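PDB 2WDD: sulfur oxidation protein soxB from Thermus thermophilus, which hydrolyses sulfur-sulfur bonds in the bacterial sulfur oxidation pathway, probably releasing sulfate from a cysteine S-thiosulfonate at a two-manganese centre. Local coordinates for residues Gly39-His44 with Ser137-Leu142; Glu165-Arg170 with Phe427-Leu432. All blocks are in the same frame, centred on the assembly; numbering follows the deposited sequence. Where two conformers were deposited one is given.

Overall arrangement
Two contacts follow one another along the chain. After strand 29-34 the chain passes the manganese ligands Asp36 and His38 and enters residues 39-44. Interaction 1 closes the first loop when the chain returns, past Asp132, at the start of helix 138-143. The chain then runs through strand 159-160 and His163 to residues 165-170. Interaction 2 closes a much longer loop there, with residues 427-432, which follow helix 418-425 and lead into strand 431-438. The loops neither nest nor cross. Interaction 1 joins a loop after metal ligands to the start of helix 138-143, and interaction 2 ties the 3-10 turn after His163 to the C-terminal 5'-nucleotidase region. Their centres lie about 15 Å apart.

Interaction 1 (Gly39-His44 with Ser137-Leu142)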
loop_
_atom_site.group_PDB
_atom_site.type_symbol
_atom_site.label_atom_id
_atom_site.label_comp_id
_atom_site.label_asym_id
_atom_site.label_seq_id
_atom_site.Cartn_x
_atom_site.Cartn_y
_atom_site.Cartn_z
ATOM N N GLY A 39 0.591 8.488 -4.634
ATOM C CA GLY A 39 0.634 9.512 -5.663
ATOM C C GLY A 39 -0.150 9.279 -6.939
ATOM O O GLY A 39 0.104 9.937 -7.956
ATOM N N GLN A 40 -1.108 8.356 -6.900
ATOM C CA GLN A 40 -1.873 8.006 -8.092
ATOM C C GLN A 40 -2.826 9.105 -8.510
ATOM O O GLN A 40 -3.929 9.239 -7.990
ATOM C CB GLN A 40 -2.550 6.652 -7.917
ATOM C CG GLN A 40 -1.525 5.517 -7.778
ATOM C CD GLN A 40 -0.644 5.421 -9.009
ATOM O OE1 GLN A 40 -1.140 5.167 -10.107
ATOM N NE2 GLN A 40 0.656 5.702 -8.847
ATOM N N ALA A 41 -2.361 9.917 -9.451
ATOM C CA ALA A 41 -3.090 11.106 -9.858
ATOM C C ALA A 41 -4.265 10.885 -10.790
ATOM O O ALA A 41 -5.189 11.706 -10.848
ATOM C CB ALA A 41 -2.121 12.106 -10.467
ATOM N N PHE A 42 -4.234 9.781 -11.520
ATOM C CA PHE A 42 -5.242 9.526 -12.526
ATOM C C PHE A 42 -6.028 8.260 -12.314
ATOM O O PHE A 42 -5.535 7.303 -11.717
ATOM C CB PHE A 42 -4.556 9.458 -13.889
ATOM C CG PHE A 42 -3.784 10.699 -14.223
ATOM C CD1 PHE A 42 -2.402 10.737 -14.088
ATOM C CD2 PHE A 42 -4.458 11.871 -14.523
ATOM C CE1 PHE A 42 -1.703 11.908 -14.340
ATOM C CE2 PHE A 42 -3.762 13.044 -14.780
ATOM C CZ PHE A 42 -2.389 13.061 -14.687
ATOM N N PRO A 43 -7.249 8.213 -12.872
ATOM C CA PRO A 43 -8.046 6.991 -12.788
ATOM C C PRO A 43 -7.209 5.853 -13.367
ATOM O O PRO A 43 -6.495 6.030 -14.361
ATOM C CB PRO A 43 -9.217 7.278 -13.729
ATOM C CG PRO A 43 -9.375 8.771 -13.676
ATOM C CD PRO A 43 -7.969 9.305 -13.562
ATOM N N HIS A 44 -7.246 4.701 -12.715
ATOM C CA HIS A 44 -6.475 3.555 -13.167
ATOM C C HIS A 44 -7.154 2.293 -12.651
ATOM O O HIS A 44 -8.257 2.364 -12.106
ATOM C CB HIS A 44 -5.008 3.659 -12.692
ATOM C CG HIS A 44 -4.831 3.575 -11.207
ATOM N ND1 HIS A 44 -4.047 2.611 -10.608
ATOM C CD2 HIS A 44 -5.318 4.340 -10.202
ATOM C CE1 HIS A 44 -4.077 2.774 -9.296
ATOM N NE2 HIS A 44 -4.865 3.798 -9.021
ATOM N N SER A 137 4.708 7.757 -8.029
ATOM C CA SER A 137 3.893 8.016 -9.205
ATOM C C SER A 137 4.660 8.971 -10.093
ATOM O O SER A 137 5.641 9.558 -9.663
ATOM C CB SER A 137 2.553 8.641 -8.819
ATOM O OG SER A 137 2.724 10.002 -8.429
ATOM N N GLY A 138 4.211 9.114 -11.333
ATOM C CA GLY A 138 4.853 10.033 -12.254
ATOM C C GLY A 138 4.792 11.451 -11.713
ATOM O O GLY A 138 5.811 12.143 -11.634
ATOM N N LEU A 139 3.594 11.889 -11.332
ATOM C CA LEU A 139 3.407 13.234 -10.802
ATOM C C LEU A 139 4.345 13.486 -9.634
ATOM O O LEU A 139 4.948 14.562 -9.520
ATOM C CB LEU A 139 1.968 13.432 -10.331
ATOM C CG LEU A 139 1.642 14.778 -9.679
ATOM C CD1 LEU A 139 1.601 15.890 -10.734
ATOM C CD2 LEU A 139 0.301 14.687 -8.947
ATOM N N SER A 140 4.468 12.499 -8.755
ATOM C CA SER A 140 5.331 12.646 -7.596
ATOM C C SER A 140 6.800 12.770 -7.976
ATOM O O SER A 140 7.505 13.640 -7.473
ATOM C CB SER A 140 5.167 11.456 -6.648
ATOM O OG SER A 140 6.089 11.542 -5.584
ATOM N N LEU A 141 7.282 11.855 -8.811
ATOM C CA LEU A 141 8.698 11.868 -9.171
ATOM C C LEU A 141 9.071 13.154 -9.888
ATOM O O LEU A 141 10.155 13.700 -9.674
ATOM C CB LEU A 141 9.063 10.662 -10.036
ATOM C CG LEU A 141 9.122 9.316 -9.315
ATOM C CD1 LEU A 141 9.270 8.203 -10.339
ATOM C CD2 LEU A 141 10.246 9.271 -8.291
ATOM N N LEU A 142 8.166 13.632 -10.737
ATOM C CA LEU A 142 8.424 14.847 -11.512
ATOM C C LEU A 142 8.457 16.121 -10.686
ATOM O O LEU A 142 8.922 17.158 -11.166
ATOM C CB LEU A 142 7.399 14.988 -12.635
ATOM C CG LEU A 142 7.601 14.034 -13.819
ATOM C CD1 LEU A 142 6.348 13.949 -14.702
ATOM C CD2 LEU A 142 8.817 14.453 -14.638
HETATM O O HOH W 1 2.169 6.848 -11.635
#
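Ser137 and Gly39 meet through a single short hydrogen bond. Ser137 OG donates to Gly39 O at 2.7 Å. The hydroxyl does not sit on a carbonyl lone pair; it lies above the carbonyl plane, 43° out of it. The same Ser137 OG accepts from Ser140 N at 3.1 Å, with an N-H...O angle of 158°. Ser137 is therefore the N-cap of helix 138-143, and its one hydroxyl both caps the helix and holds the neighbouring loop. A chi1 of 74° places OG between the backbone N and the carbonyl carbon, where it serves both partners. Gly39 has positive phi, and its CA comes within 5.0 Å of Ser137 CA.

Gln40 starts away from the helix, but its chain bends back. Gln40 NE2 then packs against Ser137 CB at 3.5 Å. This amide donates to His38 O, so it is tied to the backbone of a manganese ligand. A water accepts from Gly138 N and, weakly, from Gln40 NE2. The other amide atom, Gln40 OE1, lies over the centre of the His44 ring, 3.8 Å above its plane.

Leu139 supplies the apolar part. Leu139 CD2 touches Ala41 CB at 3.9 Å. Ala41 CB also lies over one face of the Phe42 ring, toward its rim.

The contact is buried. In the metallophosphatase-like core it joins the loop that follows Asp36 and His38 to the N-terminal end of helix 138-143, which follows Asp132. Met104 of helix 104-120 touches both Ala41 and Leu139. Helix 343-353 packs on the same pair, with Leu349 on Ala41 and Leu353 on Leu139, and helix 418-425 reaches Gln40 through Ala423.

Interaction 2 (Glu165-Arg170 with Phe427-Leu432); sequences EWTLGR and FTYPEL
Thr428 reaches Thr167 with every atom of its side chain. Thr428 CB points toward the other segment and lies 3.4 Å from Thr167 O. From there the side chain forks. Thr428 OG1 donates to Thr167 O at 2.7 Å, tilted 34° from the carbonyl plane. Thr428 OG1 also lies 3.5 Å from Thr167 CB and sits at the edge of the Tyr429 ring, in its plane. A chi1 of 53° turns OG1 to this carbonyl. The methyl, Thr428 CG2, is also near Thr167 O, and it meets Leu168 CD2 at 4.2 Å, the Leu168 and Thr428 side chains crossing at about a right angle.

A water adds a second bridge. It donates to Thr167 OG1 and accepts from Thr428 N. Thr167 OG1 is also bonded to Trp164 O. Thr167 CG2 meets the ring edge at Tyr429 CE2, 4.0 Å away, while Tyr429 OH bonds to His226 ND1.

The contact joins the 3-10 turn that follows the manganese ligand His163 to the C-terminal region. Helix 170-179 begins just after Gly169 and touches Leu168 through Leu176. Helix 526-537 packs beside Pro430, where the chain leads into strand 431-438.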
loop_
_atom_site.group_PDB
_atom_site.type_symbol
_atom_site.label_atom_id
_atom_site.label_comp_id
_atom_site.label_asym_id
_atom_site.label_seq_id
_atom_site.Cartn_x
_atom_site.Cartn_y
_atom_site.Cartn_z
ATOM N N GLU A 165 6.737 8.648 2.542
ATOM C CA GLU A 165 7.053 10.067 2.445
ATOM C C GLU A 165 8.540 10.281 2.719
ATOM O O GLU A 165 9.201 11.110 2.075
ATOM C CB GLU A 165 6.273 10.805 3.538
ATOM C CG GLU A 165 4.838 11.168 3.159
ATOM C CD GLU A 165 3.895 9.976 2.993
ATOM O OE1 GLU A 165 4.075 8.946 3.684
ATOM O OE2 GLU A 165 2.924 10.134 2.218
ATOM N N TRP A 166 9.060 9.539 3.688
ATOM C CA TRP A 166 10.452 9.705 4.077
ATOM C C TRP A 166 11.484 9.330 3.029
ATOM O O TRP A 166 12.663 9.632 3.209
ATOM C CB TRP A 166 10.726 9.005 5.399
ATOM C CG TRP A 166 9.911 9.629 6.494
ATOM C CD1 TRP A 166 8.695 9.204 6.947
ATOM C CD2 TRP A 166 10.174 10.874 7.154
ATOM N NE1 TRP A 166 8.193 10.097 7.869
ATOM C CE2 TRP A 166 9.085 11.128 8.018
ATOM C CE3 TRP A 166 11.229 11.793 7.112
ATOM C CZ2 TRP A 166 9.035 12.243 8.858
ATOM C CZ3 TRP A 166 11.162 12.917 7.924
ATOM C CH2 TRP A 166 10.078 13.125 8.793
ATOM N N THR A 167 11.060 8.670 1.948
ATOM C CA THR A 167 12.008 8.306 0.894
ATOM C C THR A 167 12.351 9.520 0.042
ATOM O O THR A 167 13.169 9.433 -0.875
ATOM C CB THR A 167 11.550 7.099 0.051
ATOM O OG1 THR A 167 10.358 7.422 -0.665
ATOM C CG2 THR A 167 11.320 5.880 0.938
ATOM N N LEU A 168 11.745 10.659 0.370
ATOM C CA LEU A 168 12.078 11.915 -0.296
ATOM C C LEU A 168 13.255 12.542 0.448
ATOM O O LEU A 168 13.853 13.502 -0.032
ATOM C CB LEU A 168 10.900 12.888 -0.271
ATOM C CG LEU A 168 9.689 12.479 -1.114
ATOM C CD1 LEU A 168 8.509 13.382 -0.820
ATOM C CD2 LEU A 168 10.023 12.489 -2.598
ATOM N N GLY A 169 13.565 12.006 1.625
ATOM C CA GLY A 169 14.621 12.519 2.486
ATOM C C GLY A 169 14.049 13.487 3.514
ATOM O O GLY A 169 13.069 14.172 3.238
ATOM N N ARG A 170 14.671 13.546 4.692
ATOM C CA ARG A 170 14.183 14.420 5.755
ATOM C C ARG A 170 14.056 15.880 5.337
ATOM O O ARG A 170 13.063 16.532 5.664
ATOM C CB ARG A 170 15.022 14.280 7.026
ATOM C CG ARG A 170 14.434 14.981 8.240
ATOM C CD ARG A 170 15.484 15.150 9.324
ATOM N NE ARG A 170 14.975 15.881 10.481
ATOM C CZ ARG A 170 15.415 15.706 11.722
ATOM N NH1 ARG A 170 14.901 16.414 12.719
ATOM N NH2 ARG A 170 16.370 14.818 11.966
ATOM N N PHE A 427 10.387 4.159 -7.215
ATOM C CA PHE A 427 11.156 4.321 -5.977
ATOM C C PHE A 427 12.051 5.538 -6.194
ATOM O O PHE A 427 12.539 5.754 -7.302
ATOM C CB PHE A 427 12.137 3.152 -5.794
ATOM C CG PHE A 427 11.480 1.822 -5.571
ATOM C CD1 PHE A 427 11.368 1.295 -4.286
ATOM C CD2 PHE A 427 11.032 1.065 -6.646
ATOM C CE1 PHE A 427 10.787 0.037 -4.067
ATOM C CE2 PHE A 427 10.435 -0.181 -6.439
ATOM C CZ PHE A 427 10.283 -0.677 -5.153
ATOM N N THR A 428 12.375 6.264 -5.131
ATOM C CA THR A 428 13.344 7.349 -5.289
ATOM C C THR A 428 14.747 6.731 -5.383
ATOM O O THR A 428 15.724 7.446 -5.642
ATOM C CB THR A 428 13.302 8.336 -4.115
ATOM O OG1 THR A 428 13.442 7.613 -2.890
ATOM C CG2 THR A 428 12.010 9.179 -4.135
ATOM N N TYR A 429 14.846 5.422 -5.121
ATOM C CA TYR A 429 16.103 4.658 -5.213
ATOM C C TYR A 429 15.802 3.457 -6.106
ATOM O O TYR A 429 15.693 2.334 -5.639
ATOM C CB TYR A 429 16.592 4.186 -3.836
ATOM C CG TYR A 429 15.549 3.532 -2.944
ATOM C CD1 TYR A 429 15.581 2.166 -2.689
ATOM C CD2 TYR A 429 14.569 4.301 -2.314
ATOM C CE1 TYR A 429 14.644 1.568 -1.852
ATOM C CE2 TYR A 429 13.609 3.704 -1.487
ATOM C CZ TYR A 429 13.671 2.353 -1.241
ATOM O OH TYR A 429 12.739 1.766 -0.414
ATOM N N PRO A 430 15.599 3.707 -7.405
ATOM C CA PRO A 430 15.133 2.689 -8.361
ATOM C C PRO A 430 16.219 1.853 -9.018
ATOM O O PRO A 430 15.940 1.060 -9.918
ATOM C CB PRO A 430 14.451 3.545 -9.427
ATOM C CG PRO A 430 15.358 4.762 -9.492
ATOM C CD PRO A 430 15.737 5.032 -8.046
ATOM N N GLU A 431 17.452 2.009 -8.563
ATOM C CA GLU A 431 18.559 1.284 -9.161
ATOM C C GLU A 431 18.394 -0.225 -9.227
ATOM O O GLU A 431 18.066 -0.875 -8.235
ATOM C CB GLU A 431 19.861 1.626 -8.442
ATOM C CG GLU A 431 20.298 3.074 -8.635
ATOM C CD GLU A 431 19.649 4.043 -7.646
ATOM O OE1 GLU A 431 18.847 3.604 -6.788
ATOM O OE2 GLU A 431 19.956 5.252 -7.723
ATOM N N LEU A 432 18.730 -0.782 -10.392
ATOM C CA LEU A 432 18.780 -2.212 -10.581
ATOM C C LEU A 432 20.237 -2.606 -10.331
ATOM O O LEU A 432 21.163 -2.001 -10.897
ATOM C CB LEU A 432 18.388 -2.586 -12.019
ATOM C CG LEU A 432 18.584 -4.068 -12.366
ATOM C CD1 LEU A 432 17.610 -4.963 -11.599
ATOM C CD2 LEU A 432 18.444 -4.298 -13.880
HETATM O O HOH W 2 10.037 6.296 -3.226
#